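Local coordinates for protein-tyrosine-phosphatase (Vibrio vulnificus, PDB 7DHF) that probably removes phosphate from phosphotyrosine residues of proteins, as a member of the low-molecular-weight protein tyrosine phosphatase family, at residues Lys7-Ala12 and Ala36-Ala41; Val13-Arg18 and Gln71-Thr76; Gly112-Gln117 and Gln143-Lys148. The protein carries 1 engineered substitution. One frame throughout, in Å; residues are numbered along the deposited sequence. Where two conformers were deposited one is given.

Contact 1 of 3, residues Lys7-Ala12 and Ala36-Ala41; sequences KILVVA and ASAGIA. Engineered in segment 7-12: A12 (natural residue Cys).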
loop_
_atom_site.group_PDB
_atom_site.type_symbol
_atom_site.label_atom_id
_atom_site.label_comp_id
_atom_site.label_asym_id
_atom_site.label_seq_id
_atom_site.Cartn_x
_atom_site.Cartn_y
_atom_site.Cartn_z
ATOM N N LYS A 7 -1.840 -4.044 13.430
ATOM C CA LYS A 7 -2.359 -3.002 12.555
ATOM C C LYS A 7 -1.277 -2.663 11.538
ATOM O O LYS A 7 -0.151 -2.321 11.916
ATOM C CB LYS A 7 -2.742 -1.764 13.366
ATOM C CG LYS A 7 -3.849 -2.017 14.380
ATOM C CD LYS A 7 -4.228 -0.751 15.139
ATOM C CE LYS A 7 -4.965 0.241 14.250
ATOM N NZ LYS A 7 -5.280 1.511 14.962
ATOM N N ILE A 8 -1.623 -2.755 10.255
ATOM C CA ILE A 8 -0.663 -2.643 9.164
ATOM C C ILE A 8 -1.096 -1.502 8.254
ATOM O O ILE A 8 -2.256 -1.443 7.833
ATOM C CB ILE A 8 -0.578 -3.957 8.365
ATOM C CG1 ILE A 8 -0.228 -5.127 9.290
ATOM C CG2 ILE A 8 0.446 -3.836 7.246
ATOM C CD1 ILE A 8 -0.512 -6.484 8.692
ATOM N N LEU A 9 -0.158 -0.611 7.933
ATOM C CA LEU A 9 -0.410 0.520 7.048
ATOM C C LEU A 9 0.428 0.345 5.789
ATOM O O LEU A 9 1.662 0.309 5.861
ATOM C CB LEU A 9 -0.048 1.834 7.744
ATOM C CG LEU A 9 -0.398 3.116 6.985
ATOM C CD1 LEU A 9 -1.909 3.312 6.908
ATOM C CD2 LEU A 9 0.268 4.318 7.632
ATOM N N VAL A 10 -0.238 0.234 4.644
ATOM C CA VAL A 10 0.436 0.127 3.355
ATOM C C VAL A 10 0.576 1.527 2.777
ATOM O O VAL A 10 -0.411 2.262 2.665
ATOM C CB VAL A 10 -0.352 -0.792 2.408
ATOM C CG1 VAL A 10 0.352 -0.914 1.066
ATOM C CG2 VAL A 10 -0.546 -2.160 3.044
ATOM N N VAL A 11 1.800 1.905 2.407
ATOM C CA VAL A 11 2.107 3.286 2.058
ATOM C C VAL A 11 2.730 3.359 0.673
ATOM O O VAL A 11 3.616 2.570 0.327
ATOM C CB VAL A 11 3.025 3.939 3.110
ATOM C CG1 VAL A 11 3.507 5.310 2.644
ATOM C CG2 VAL A 11 2.294 4.057 4.437
ATOM N N ALA A 12 2.258 4.321 -0.114
ATOM C CA ALA A 12 2.929 4.715 -1.342
ATOM C C ALA A 12 2.812 6.229 -1.485
ATOM O O ALA A 12 3.030 6.951 -0.508
ATOM C CB ALA A 12 2.364 3.954 -2.540
ATOM N N ALA A 36 -4.776 -0.795 6.569
ATOM C CA ALA A 36 -5.183 0.455 5.946
ATOM C C ALA A 36 -4.066 0.901 5.010
ATOM O O ALA A 36 -3.058 0.207 4.844
ATOM C CB ALA A 36 -5.483 1.524 7.004
ATOM N N SER A 37 -4.234 2.067 4.389
ATOM C CA SER A 37 -3.204 2.581 3.498
ATOM C C SER A 37 -3.224 4.102 3.490
ATOM O O SER A 37 -4.202 4.736 3.893
ATOM C CB SER A 37 -3.350 2.030 2.073
ATOM O OG SER A 37 -4.610 2.359 1.510
ATOM N N ALA A 38 -2.121 4.681 3.018
ATOM C CA ALA A 38 -1.993 6.128 2.943
ATOM C C ALA A 38 -0.934 6.487 1.912
ATOM O O ALA A 38 -0.126 5.648 1.503
ATOM C CB ALA A 38 -1.630 6.734 4.301
ATOM N N GLY A 39 -0.944 7.755 1.511
ATOM C CA GLY A 39 -0.021 8.245 0.507
ATOM C C GLY A 39 0.842 9.388 0.999
ATOM O O GLY A 39 0.349 10.327 1.632
ATOM N N ILE A 40 2.142 9.317 0.697
ATOM C CA ILE A 40 3.087 10.345 1.126
ATOM C C ILE A 40 2.748 11.697 0.515
ATOM O O ILE A 40 3.037 12.742 1.109
ATOM C CB ILE A 40 4.522 9.900 0.777
ATOM C CG1 ILE A 40 4.926 8.708 1.642
ATOM C CG2 ILE A 40 5.512 11.049 0.944
ATOM C CD1 ILE A 40 6.103 7.936 1.100
ATOM N N ALA A 41 2.148 11.707 -0.677
ATOM C CA ALA A 41 1.864 12.942 -1.401
ATOM C C ALA A 41 0.401 13.018 -1.822
ATOM O O ALA A 41 0.070 13.668 -2.816
ATOM C CB ALA A 41 2.783 13.093 -2.613
#
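V10 and S37 face each other across two parallel strands. Around them runs a ladder of backbone bonds: V10 N donates to A36 O at 2.8 Å, and A38 N returns to V10 O at 3.0 Å. The ladder starts with A36 N to I8 O and continues with A12 N to A38 O, a longer bond of 3.2 Å. It ends at I40 N, which gives A12 O a bond of 2.8 Å just after strand 34-39 finishes. CA-H groups of L9, S37, V11 and G39 lie against the same carbonyl oxygens. The strand axes run in nearly the same direction, 30° apart. L9, V11, A36 and A38 share one face of the sheet; V10, S37 and the engineered A12 (Cys in nature) share the other. On the first face the L9 side chain leaves with CG anti to its backbone N (chi1 -174°), which swings CD1 across to A36 CB at 4.0 Å and over the S37 backbone. Farther along, V11 CG1 meets I40 CG1 at 3.8 Å, the two side chains crossing at about a right angle. The S37 hydroxyl turns away from strand 7-12 and is held chiefly by E23. A12 is the predicted nucleophile position, at the end of the first strand of a beta-alpha-beta unit, where the phosphatase loop begins. Helix 18-29, the connection of that unit, covers the face of A12 and S37 through S19, while I40 packs on helix 92-100. Strand 85-88 adjoins strand 7-12 on the side away from 34-39, where I86 and V88 touch V11.

Contact 2 of 3, residues Val13-Arg18 and Gln71-Thr76; sequences VGNICR and QSQQLT. With PO4 (phosphate ion), chain E.
The carboxamide of N15 meets segment 71-76 by its edge: Q73 N-H points at OD1 from 2.9 Å, in the plane of the group and on a lone pair. The ND2 end of the same amide is bonded to S19 and S37, which should fix its rotation. A water sits near this edge, 3.0 Å from N15 OD1 and 2.8 Å from Q71 O. The other flat group, the guanidinium of R18, turns its edge to the bound phosphate, with P in its plane. R18 NE reaches PO4 O2 at 2.8 Å in an almost straight bond (178°), and R18 NH2 reaches PO4 O4 at 3.0 Å. A bend at chi3 (-65°) folds the side chain round the ion, and R18 NH1, the nitrogen that does not bind the ion, forms a salt bridge with E90. Next to the amide, S72 OG donates to G14 O at 2.8 Å, and S72 CB packs on I16 CG2 at 4.0 Å. The sequence from A12 to R18 is the C-X5-R phosphate-binding loop of tyrosine phosphatases, its cysteine replaced by an engineered alanine. Backbone N-H groups of V13, G14, I16, C17 and R18 point into it and bind the phosphate; that of N15 does so only weakly. N15 itself takes a left-handed backbone conformation (phi 59°), and its side chain extends outward to S72 and Q73. The bonds from S72 and Q73 therefore grip the outer side of the loop while its inner N-H groups stay directed at the anion. Together with the positive R18, this cradle is consistent with holding a substrate phosphate and stabilising its negative charge.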
loop_
_atom_site.group_PDB
_atom_site.type_symbol
_atom_site.label_atom_id
_atom_site.label_comp_id
_atom_site.label_asym_id
_atom_site.label_seq_id
_atom_site.Cartn_x
_atom_site.Cartn_y
_atom_site.Cartn_z
ATOM N N VAL A 13 2.464 6.729 -2.669
ATOM C CA VAL A 13 2.528 8.160 -2.970
ATOM C C VAL A 13 1.133 8.787 -3.076
ATOM O O VAL A 13 0.811 9.728 -2.353
ATOM C CB VAL A 13 3.382 8.436 -4.226
ATOM C CG1 VAL A 13 3.384 9.920 -4.572
ATOM C CG2 VAL A 13 4.800 7.934 -4.015
ATOM N N GLY A 14 0.306 8.287 -3.992
ATOM C CA GLY A 14 -0.995 8.888 -4.222
ATOM C C GLY A 14 -2.121 8.249 -3.433
ATOM O O GLY A 14 -3.178 8.858 -3.243
ATOM N N ASN A 15 -1.901 7.019 -2.972
ATOM C CA ASN A 15 -2.925 6.239 -2.278
ATOM C C ASN A 15 -4.161 6.028 -3.154
ATOM O O ASN A 15 -5.295 6.025 -2.672
ATOM C CB ASN A 15 -3.275 6.847 -0.913
ATOM C CG ASN A 15 -4.017 5.878 0.009
ATOM O OD1 ASN A 15 -4.900 6.284 0.765
ATOM N ND2 ASN A 15 -3.651 4.602 -0.036
ATOM N N ILE A 16 -3.934 5.822 -4.452
ATOM C CA ILE A 16 -5.013 5.482 -5.378
ATOM C C ILE A 16 -4.750 4.224 -6.191
ATOM O O ILE A 16 -5.708 3.650 -6.743
ATOM C CB ILE A 16 -5.366 6.663 -6.316
ATOM C CG1 ILE A 16 -4.127 7.138 -7.084
ATOM C CG2 ILE A 16 -6.003 7.799 -5.525
ATOM C CD1 ILE A 16 -4.440 8.053 -8.257
ATOM N N CYS A 17 -3.509 3.747 -6.311
ATOM C CA CYS A 17 -3.214 2.577 -7.135
ATOM C C CYS A 17 -2.616 1.435 -6.316
ATOM O O CYS A 17 -3.332 0.506 -5.933
ATOM C CB CYS A 17 -2.284 2.958 -8.292
ATOM S SG CYS A 17 -3.048 4.048 -9.529
ATOM N N ARG A 18 -1.310 1.493 -6.039
ATOM C CA ARG A 18 -0.634 0.367 -5.398
ATOM C C ARG A 18 -1.064 0.208 -3.947
ATOM O O ARG A 18 -1.334 -0.908 -3.488
ATOM C CB ARG A 18 0.878 0.561 -5.445
ATOM C CG ARG A 18 1.487 0.540 -6.825
ATOM C CD ARG A 18 2.874 1.142 -6.789
ATOM N NE ARG A 18 2.814 2.559 -6.440
ATOM C CZ ARG A 18 3.876 3.340 -6.288
ATOM N NH1 ARG A 18 5.097 2.847 -6.451
ATOM N NH2 ARG A 18 3.715 4.617 -5.972
ATOM N N GLN A 71 -10.914 5.547 0.064
ATOM C CA GLN A 71 -10.708 6.988 0.046
ATOM C C GLN A 71 -9.237 7.262 0.309
ATOM O O GLN A 71 -8.718 6.909 1.373
ATOM C CB GLN A 71 -11.567 7.680 1.106
ATOM C CG GLN A 71 -13.060 7.578 0.867
ATOM C CD GLN A 71 -13.861 8.199 1.993
ATOM O OE1 GLN A 71 -13.714 7.820 3.155
ATOM N NE2 GLN A 71 -14.702 9.167 1.657
ATOM N N SER A 72 -8.568 7.888 -0.655
ATOM C CA SER A 72 -7.165 8.241 -0.490
ATOM C C SER A 72 -6.985 9.162 0.712
ATOM O O SER A 72 -7.771 10.087 0.929
ATOM C CB SER A 72 -6.661 8.939 -1.750
ATOM O OG SER A 72 -5.364 9.476 -1.558
ATOM N N GLN A 73 -5.942 8.898 1.502
ATOM C CA GLN A 73 -5.628 9.732 2.653
ATOM C C GLN A 73 -4.132 10.015 2.699
ATOM O O GLN A 73 -3.312 9.244 2.193
ATOM C CB GLN A 73 -6.086 9.101 3.978
ATOM C CG GLN A 73 -5.203 7.977 4.499
ATOM C CD GLN A 73 -5.683 7.450 5.834
ATOM O OE1 GLN A 73 -6.131 8.214 6.690
ATOM N NE2 GLN A 73 -5.603 6.139 6.017
ATOM N N GLN A 74 -3.793 11.122 3.356
ATOM C CA GLN A 74 -2.421 11.592 3.456
ATOM C C GLN A 74 -1.706 10.934 4.630
ATOM O O GLN A 74 -2.282 10.747 5.706
ATOM C CB GLN A 74 -2.423 13.110 3.658
ATOM C CG GLN A 74 -1.070 13.729 3.996
ATOM C CD GLN A 74 -0.052 13.577 2.885
ATOM O OE1 GLN A 74 -0.372 13.735 1.707
ATOM N NE2 GLN A 74 1.185 13.266 3.255
ATOM N N LEU A 75 -0.439 10.594 4.412
ATOM C CA LEU A 75 0.388 10.056 5.481
ATOM C C LEU A 75 0.785 11.173 6.436
ATOM O O LEU A 75 1.317 12.205 6.015
ATOM C CB LEU A 75 1.640 9.425 4.883
ATOM C CG LEU A 75 2.584 8.739 5.871
ATOM C CD1 LEU A 75 2.016 7.403 6.322
ATOM C CD2 LEU A 75 3.947 8.550 5.237
ATOM N N THR A 76 0.522 10.971 7.725
ATOM C CA THR A 76 0.901 11.926 8.756
ATOM C C THR A 76 1.584 11.181 9.892
ATOM O O THR A 76 1.483 9.958 10.013
ATOM C CB THR A 76 -0.313 12.661 9.337
ATOM O OG1 THR A 76 -1.122 11.734 10.071
ATOM C CG2 THR A 76 -1.142 13.302 8.236
HETATM P P PO4 E . -0.068 4.762 -5.157
HETATM O O1 PO4 E . -1.195 5.560 -5.780
HETATM O O2 PO4 E . 0.306 3.655 -6.114
HETATM O O3 PO4 E . -0.588 4.180 -3.864
HETATM O O4 PO4 E . 1.112 5.677 -4.920
HETATM O O HOH W 1 -6.861 5.458 2.811
#

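Contact 3 of 3, residues Gly112-Gln117 and Gln143-Lys148; sequences GQWIGQ and QAWAKK
W114 drives the edge of its indole into the face of W145, an edge-to-face stack with planes at 72°. The pyrrole corner makes the closest approach: W114 NE1 stands over the middle of the W145 ring, 3.3 Å from CD2, and CD1 follows beside it. Centroids of the W114 five-membered ring and the W145 six-membered ring are 4.3 Å apart. At the root of the side chain, W114 CB presses on A144 CB at 3.3 Å, a tight carbon-carbon contact between loop and helix. Q113 CG lies over one face of the W114 indole. The Q113 chain is extended, and OE1 comes to 3.6 Å from W145 CZ2, its amide plane turned 82° from the ring. This is packing far from the active site: the turn after strand 108-110 packs against the C-terminal part of helix 128-146, and W145 continues inward, its NE1 bonded to L110 O and its ring touching M109. K148 covers the opposite face of W114. In the conformer described, one of two, CD lies 3.4 Å from W114 CE2, CE is above the six-membered ring in a CH-pi contact, and NZ stands 4.3 Å over the centroid of the five-membered ring, a cation-pi pair that the alternate conformer leaves doubtful. A turn at chi4 (58°) brings NZ back over the indole and toward A144 O, which it approaches from above the carbonyl plane; K147 N reaches that oxygen from the other face. I115, one residue on, packs along the helix on L137, E140 and A141.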
loop_
_atom_site.group_PDB
_atom_site.type_symbol
_atom_site.label_atom_id
_atom_site.label_comp_id
_atom_site.label_asym_id
_atom_site.label_seq_id
_atom_site.Cartn_x
_atom_site.Cartn_y
_atom_site.Cartn_z
ATOM N N GLY A 112 7.602 -5.314 -0.928
ATOM C CA GLY A 112 8.183 -6.395 -1.701
ATOM C C GLY A 112 9.437 -7.001 -1.099
ATOM O O GLY A 112 10.294 -7.507 -1.829
ATOM N N GLN A 113 9.555 -6.989 0.232
ATOM C CA GLN A 113 10.764 -7.521 0.858
ATOM C C GLN A 113 11.032 -8.960 0.436
ATOM O O GLN A 113 12.185 -9.339 0.201
ATOM C CB GLN A 113 10.674 -7.437 2.382
ATOM C CG GLN A 113 11.815 -8.192 3.054
ATOM C CD GLN A 113 11.988 -7.882 4.524
ATOM O OE1 GLN A 113 11.246 -7.096 5.110
ATOM N NE2 GLN A 113 12.982 -8.512 5.133
ATOM N N TRP A 114 9.989 -9.778 0.337
ATOM C CA TRP A 114 10.155 -11.217 0.190
ATOM C C TRP A 114 10.214 -11.674 -1.258
ATOM O O TRP A 114 10.349 -12.877 -1.509
ATOM C CB TRP A 114 9.030 -11.933 0.939
ATOM C CG TRP A 114 8.974 -11.479 2.354
ATOM C CD1 TRP A 114 7.973 -10.779 2.962
ATOM C CD2 TRP A 114 9.992 -11.664 3.342
ATOM N NE1 TRP A 114 8.302 -10.525 4.271
ATOM C CE2 TRP A 114 9.536 -11.062 4.530
ATOM C CE3 TRP A 114 11.243 -12.289 3.338
ATOM C CZ2 TRP A 114 10.285 -11.066 5.702
ATOM C CZ3 TRP A 114 11.985 -12.292 4.504
ATOM C CH2 TRP A 114 11.504 -11.684 5.669
ATOM N N ILE A 115 10.162 -10.746 -2.210
ATOM C CA ILE A 115 10.318 -11.075 -3.622
ATOM C C ILE A 115 11.591 -10.417 -4.137
ATOM O O ILE A 115 11.597 -9.791 -5.200
ATOM C CB ILE A 115 9.074 -10.679 -4.443
ATOM C CG1 ILE A 115 8.712 -9.203 -4.228
ATOM C CG2 ILE A 115 7.904 -11.580 -4.071
ATOM C CD1 ILE A 115 7.676 -8.671 -5.214
ATOM N N GLY A 116 12.676 -10.552 -3.381
ATOM C CA GLY A 116 13.943 -9.968 -3.767
ATOM C C GLY A 116 14.129 -8.529 -3.354
ATOM O O GLY A 116 14.962 -7.834 -3.947
ATOM N N GLN A 117 13.384 -8.058 -2.356
ATOM C CA GLN A 117 13.440 -6.664 -1.922
ATOM C C GLN A 117 13.271 -5.722 -3.114
ATOM O O GLN A 117 14.051 -4.792 -3.332
ATOM C CB GLN A 117 14.714 -6.386 -1.126
ATOM C CG GLN A 117 14.839 -7.306 0.079
ATOM C CD GLN A 117 15.924 -6.891 1.047
ATOM O OE1 GLN A 117 15.659 -6.206 2.032
ATOM N NE2 GLN A 117 17.150 -7.323 0.784
ATOM N N GLN A 143 1.351 -12.413 -0.308
ATOM C CA GLN A 143 1.310 -13.812 0.101
ATOM C C GLN A 143 2.452 -14.135 1.049
ATOM O O GLN A 143 2.267 -14.849 2.041
ATOM C CB GLN A 143 1.399 -14.724 -1.122
ATOM C CG GLN A 143 0.165 -14.756 -1.991
ATOM C CD GLN A 143 0.360 -15.639 -3.204
ATOM O OE1 GLN A 143 1.063 -16.648 -3.142
ATOM N NE2 GLN A 143 -0.259 -15.263 -4.317
ATOM N N ALA A 144 3.646 -13.621 0.753
ATOM C CA ALA A 144 4.804 -13.906 1.588
ATOM C C ALA A 144 4.681 -13.233 2.950
ATOM O O ALA A 144 4.983 -13.848 3.979
ATOM C CB ALA A 144 6.077 -13.462 0.873
ATOM N N TRP A 145 4.234 -11.975 2.980
ATOM C CA TRP A 145 4.042 -11.294 4.257
ATOM C C TRP A 145 3.006 -12.010 5.113
ATOM O O TRP A 145 3.159 -12.106 6.336
ATOM C CB TRP A 145 3.610 -9.845 4.024
ATOM C CG TRP A 145 4.749 -8.891 3.884
ATOM C CD1 TRP A 145 5.091 -8.174 2.774
ATOM C CD2 TRP A 145 5.706 -8.547 4.892
ATOM N NE1 TRP A 145 6.200 -7.406 3.030
ATOM C CE2 TRP A 145 6.597 -7.617 4.324
ATOM C CE3 TRP A 145 5.895 -8.938 6.222
ATOM C CZ2 TRP A 145 7.661 -7.071 5.037
ATOM C CZ3 TRP A 145 6.952 -8.395 6.928
ATOM C CH2 TRP A 145 7.821 -7.473 6.335
ATOM N N ALA A 146 1.941 -12.516 4.489
ATOM C CA ALA A 146 0.854 -13.129 5.245
ATOM C C ALA A 146 1.325 -14.329 6.055
ATOM O O ALA A 146 0.751 -14.628 7.106
ATOM C CB ALA A 146 -0.276 -13.537 4.300
ATOM N N LYS A 147 2.361 -15.027 5.592
ATOM C CA LYS A 147 2.872 -16.181 6.321
ATOM C C LYS A 147 3.747 -15.796 7.506
ATOM O O LYS A 147 4.090 -16.675 8.304
ATOM C CB LYS A 147 3.697 -17.068 5.386
ATOM C CG LYS A 147 2.916 -17.677 4.238
ATOM C CD LYS A 147 3.824 -18.507 3.344
ATOM C CE LYS A 147 3.033 -19.265 2.292
ATOM N NZ LYS A 147 3.897 -20.171 1.483
ATOM N N LYS A 148 4.100 -14.520 7.653
ATOM C CA LYS A 148 5.064 -14.095 8.657
ATOM C C LYS A 148 4.484 -13.149 9.699
ATOM O O LYS A 148 5.190 -12.804 10.656
ATOM C CB LYS A 148 6.263 -13.422 7.977
ATOM C CG LYS A 148 6.969 -14.315 6.973
ATOM C CD LYS A 148 8.020 -13.553 6.190
ATOM C CE LYS A 148 8.762 -14.473 5.238
ATOM N NZ LYS A 148 7.843 -15.140 4.276
#

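Overall arrangement
Contact 1 is core, contact 2 partly buried and contact 3 at the surface. Contacts 1 and 2 form one continuous region, with centres about 6 Å apart: 7-12 runs straight into 13-18, and 71-76 lies along 36-41 through G39 N with Q73 O and I40 O with Q74 NE2. Contact 3 stands apart, its centre about 17 Å from that of contact 1 and, on the opposite side of the chain's centre, about 21 Å from that of contact 2. The chemistry changes accordingly: regular backbone bonding inside the sheet, polar side-chain and anion-binding bonds in the loop that follows strand 7-12 and its neighbour 71-76, and aromatic packing on the periphery.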